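Local atomic coordinates of acetyl-CoA C-acetyltransferase (Syntrophomonas wolfei subsp. wolfei, PDB entry 7N7Z), a protein that probably catalyses the thiolase reaction, in which two acetyl-CoA molecules are joined to acetoacetyl-CoA with release of free CoA, or the reverse cleavage. Residues I18-G23 / K219-I224. Residues are numbered along the deposited sequence; the frame is centred on the assembly and turned at random.
Sequences IGRYLG and KDEHPI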
ATOM      1  N   ILE B  18      28.864  10.779  -4.206  1.00 32.78           N
ATOM      2  CA  ILE B  18      27.538  11.268  -3.845  1.00 32.92           C
ATOM      3  C   ILE B  18      26.666  11.182  -5.092  1.00 33.70           C
ATOM      4  O   ILE B  18      26.827  11.965  -6.031  1.00 34.68           O
ATOM      5  CB  ILE B  18      27.593  12.696  -3.289  1.00 33.22           C
ATOM      6  CG1 ILE B  18      28.519  12.745  -2.070  1.00 30.95           C
ATOM      7  CG2 ILE B  18      26.195  13.177  -2.913  1.00 34.59           C
ATOM      8  CD1 ILE B  18      28.689  14.125  -1.474  1.00 35.79           C
ATOM      9  N   GLY B  19      25.745  10.217  -5.103  1.00 31.70           N
ATOM     10  CA  GLY B  19      24.914   9.989  -6.261  1.00 31.38           C
ATOM     11  C   GLY B  19      23.654  10.836  -6.267  1.00 34.58           C
ATOM     12  O   GLY B  19      23.192  11.314  -5.233  1.00 30.71           O
ATOM     13  N   ARG B  20      23.101  11.014  -7.464  1.00 34.59           N
ATOM     14  CA  ARG B  20      21.868  11.769  -7.619  1.00 36.54           C
ATOM     15  C   ARG B  20      20.680  10.968  -7.103  1.00 31.27           C
ATOM     16  O   ARG B  20      20.662   9.735  -7.156  1.00 33.81           O
ATOM     17  CB  ARG B  20      21.638  12.122  -9.088  1.00 38.13           C
ATOM     18  CG  ARG B  20      22.218  13.454  -9.524  1.00 42.64           C
ATOM     19  CD  ARG B  20      21.980  13.679 -11.012  1.00 43.33           C
ATOM     20  NE  ARG B  20      22.711  14.833 -11.525  1.00 51.92           N
ATOM     21  CZ  ARG B  20      22.154  15.966 -11.937  1.00 55.96           C
ATOM     22  NH1 ARG B  20      20.845  16.155 -11.892  1.00 54.33           N
ATOM     23  NH2 ARG B  20      22.934  16.933 -12.411  1.00 52.78           N
ATOM     24  N   TYR B  21      19.677  11.686  -6.601  1.00 34.06           N
ATOM     25  CA  TYR B  21      18.408  11.066  -6.249  1.00 35.39           C
ATOM     26  C   TYR B  21      17.881  10.266  -7.428  1.00 33.63           C
ATOM     27  O   TYR B  21      17.604  10.823  -8.494  1.00 33.43           O
ATOM     28  CB  TYR B  21      17.398  12.141  -5.842  1.00 36.27           C
ATOM     29  CG  TYR B  21      16.039  11.611  -5.442  1.00 36.14           C
ATOM     30  CD1 TYR B  21      15.911  10.623  -4.475  1.00 35.14           C
ATOM     31  CD2 TYR B  21      14.881  12.110  -6.024  1.00 37.34           C
ATOM     32  CE1 TYR B  21      14.673  10.143  -4.105  1.00 35.62           C
ATOM     33  CE2 TYR B  21      13.636  11.636  -5.659  1.00 36.24           C
ATOM     34  CZ  TYR B  21      13.538  10.654  -4.699  1.00 36.84           C
ATOM     35  OH  TYR B  21      12.297  10.181  -4.333  1.00 38.43           O
ATOM     36  N   LEU B  22      17.758   8.953  -7.240  1.00 33.26           N
ATOM     37  CA  LEU B  22      17.320   8.056  -8.306  1.00 34.86           C
ATOM     38  C   LEU B  22      18.308   8.063  -9.468  1.00 34.60           C
ATOM     39  O   LEU B  22      17.918   7.940 -10.632  1.00 32.49           O
ATOM     40  CB  LEU B  22      15.914   8.426  -8.790  1.00 32.58           C
ATOM     41  CG  LEU B  22      14.897   8.671  -7.670  1.00 37.54           C
ATOM     42  CD1 LEU B  22      13.616   9.287  -8.207  1.00 35.39           C
ATOM     43  CD2 LEU B  22      14.600   7.372  -6.930  1.00 34.04           C
ATOM     44  N   GLY B  23      19.597   8.205  -9.157  1.00 34.55           N
ATOM     45  CA  GLY B  23      20.619   8.325 -10.177  1.00 33.16           C
ATOM     46  C   GLY B  23      21.562   7.142 -10.246  1.00 34.36           C
ATOM     47  O   GLY B  23      21.126   5.988 -10.296  1.00 34.34           O
ATOM     48  N   LYS B 219      32.564   9.331  -9.413  1.00 38.15           N
ATOM     49  CA  LYS B 219      32.522  10.785  -9.386  1.00 40.34           C
ATOM     50  C   LYS B 219      31.201  11.260  -8.802  1.00 33.78           C
ATOM     51  O   LYS B 219      30.149  10.669  -9.057  1.00 38.68           O
ATOM     52  CB  LYS B 219      32.698  11.368 -10.794  1.00 44.67           C
ATOM     53  CG  LYS B 219      34.104  11.230 -11.354  1.00 46.09           C
ATOM     54  CD  LYS B 219      34.135  11.487 -12.858  1.00 62.40           C
ATOM     55  CE  LYS B 219      34.777  10.332 -13.624  1.00 68.70           C
ATOM     56  NZ  LYS B 219      33.763   9.351 -14.112  1.00 68.59           N
ATOM     57  N   ASP B 220      31.265  12.331  -8.016  1.00 33.30           N
ATOM     58  CA  ASP B 220      30.057  12.973  -7.519  1.00 36.43           C
ATOM     59  C   ASP B 220      29.290  13.586  -8.683  1.00 38.58           C
ATOM     60  O   ASP B 220      29.876  14.201  -9.577  1.00 35.93           O
ATOM     61  CB  ASP B 220      30.417  14.037  -6.484  1.00 33.75           C
ATOM     62  CG  ASP B 220      31.235  13.473  -5.334  1.00 38.02           C
ATOM     63  OD1 ASP B 220      30.788  12.481  -4.718  1.00 34.64           O
ATOM     64  OD2 ASP B 220      32.325  14.014  -5.050  1.00 36.57           O
ATOM     65  N   GLU B 221      27.966  13.415  -8.674  1.00 39.96           N
ATOM     66  CA  GLU B 221      27.149  13.694  -9.849  1.00 40.88           C
ATOM     67  C   GLU B 221      26.033  14.702  -9.599  1.00 41.82           C
ATOM     68  O   GLU B 221      25.170  14.875 -10.468  1.00 44.28           O
ATOM     69  CB  GLU B 221      26.549  12.388 -10.384  1.00 41.55           C
ATOM     70  CG  GLU B 221      25.936  11.505  -9.311  1.00 42.30           C
ATOM     71  CD  GLU B 221      25.375  10.211  -9.867  1.00 43.12           C
ATOM     72  OE1 GLU B 221      26.022   9.612 -10.750  1.00 49.93           O
ATOM     73  OE2 GLU B 221      24.288   9.790  -9.415  1.00 39.59           O
ATOM     74  N   HIS B 222      26.026  15.382  -8.454  1.00 38.36           N
ATOM     75  CA  HIS B 222      24.978  16.358  -8.187  1.00 42.13           C
ATOM     76  C   HIS B 222      25.219  17.726  -8.825  1.00 43.89           C
ATOM     77  O   HIS B 222      24.250  18.366  -9.256  1.00 41.69           O
ATOM     78  CB  HIS B 222      24.792  16.550  -6.680  1.00 38.39           C
ATOM     79  CG  HIS B 222      23.695  17.506  -6.331  1.00 40.16           C
ATOM     80  ND1 HIS B 222      22.361  17.193  -6.481  1.00 40.68           N
ATOM     81  CD2 HIS B 222      23.731  18.771  -5.848  1.00 41.05           C
ATOM     82  CE1 HIS B 222      21.623  18.222  -6.106  1.00 40.58           C
ATOM     83  NE2 HIS B 222      22.430  19.192  -5.713  1.00 38.97           N
ATOM     84  N   PRO B 223      26.456  18.228  -8.901  1.00 40.52           N
ATOM     85  CA  PRO B 223      26.635  19.636  -9.281  1.00 42.51           C
ATOM     86  C   PRO B 223      26.082  19.931 -10.667  1.00 46.19           C
ATOM     87  O   PRO B 223      26.127  19.095 -11.573  1.00 45.51           O
ATOM     88  CB  PRO B 223      28.154  19.837  -9.227  1.00 44.41           C
ATOM     89  CG  PRO B 223      28.739  18.493  -9.334  1.00 45.83           C
ATOM     90  CD  PRO B 223      27.751  17.536  -8.747  1.00 42.19           C
ATOM     91  N   ILE B 224      25.558  21.143 -10.821  1.00 45.88           N
ATOM     92  CA  ILE B 224      24.950  21.585 -12.071  1.00 48.42           C
ATOM     93  C   ILE B 224      26.040  22.179 -12.954  1.00 51.51           C
ATOM     94  O   ILE B 224      26.693  23.158 -12.579  1.00 47.65           O
ATOM     95  CB  ILE B 224      23.831  22.607 -11.820  1.00 48.05           C
ATOM     96  CG1 ILE B 224      22.958  22.183 -10.634  1.00 48.91           C
ATOM     97  CG2 ILE B 224      22.976  22.765 -13.072  1.00 55.18           C
ATOM     98  CD1 ILE B 224      21.946  23.234 -10.207  1.00 46.24           C
TER
HETATM   99  O   HOH W   1      27.221  14.701  -5.870  1.00 37.19           O
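At the C-terminal end of strand 8-20 of the thiolase N-terminal domain, Ile18, Gly19 and Arg20 run alongside the loop of Asp220, Glu221 and His222, and two carboxylates take up amides of the strand on the side facing the loop. The amide N of Ile18 gives a nearly straight bond to Asp220 OD1 (2.6 Å), which also forms a salt bridge with Arg15. Ile18 O receives Glu221 N at 3.2 Å and a water, which in turn accepts His222 N, so both loop amides are tied to one carbonyl. Glu221 holds CG between its backbone N and carbonyl carbon (chi1 47°), then extends until OE2 lies 3.2 Å from Gly19 CA. This OE2 takes Arg20 N at 2.6 Å through the anti lone pair and also accepts Gly24 N, thereby bracing the type II turn from Arg20 to Gly23. Gly23, lacking a side chain, suits the tight place beside Glu221 OE2 and Arg20 CB. Arg20 suits its exposed place: the extended chain brings CG and CD against Glu221 O, and NE gives a bent bond to that oxygen, 2.7 Å away and 27° out of the guanidinium plane. Ile18 packs on Leu356, and the Ile18 side chain is about 7 Å from that of His358, the predicted proton acceptor, which places this strand end near the probable active site of the thiolase fold.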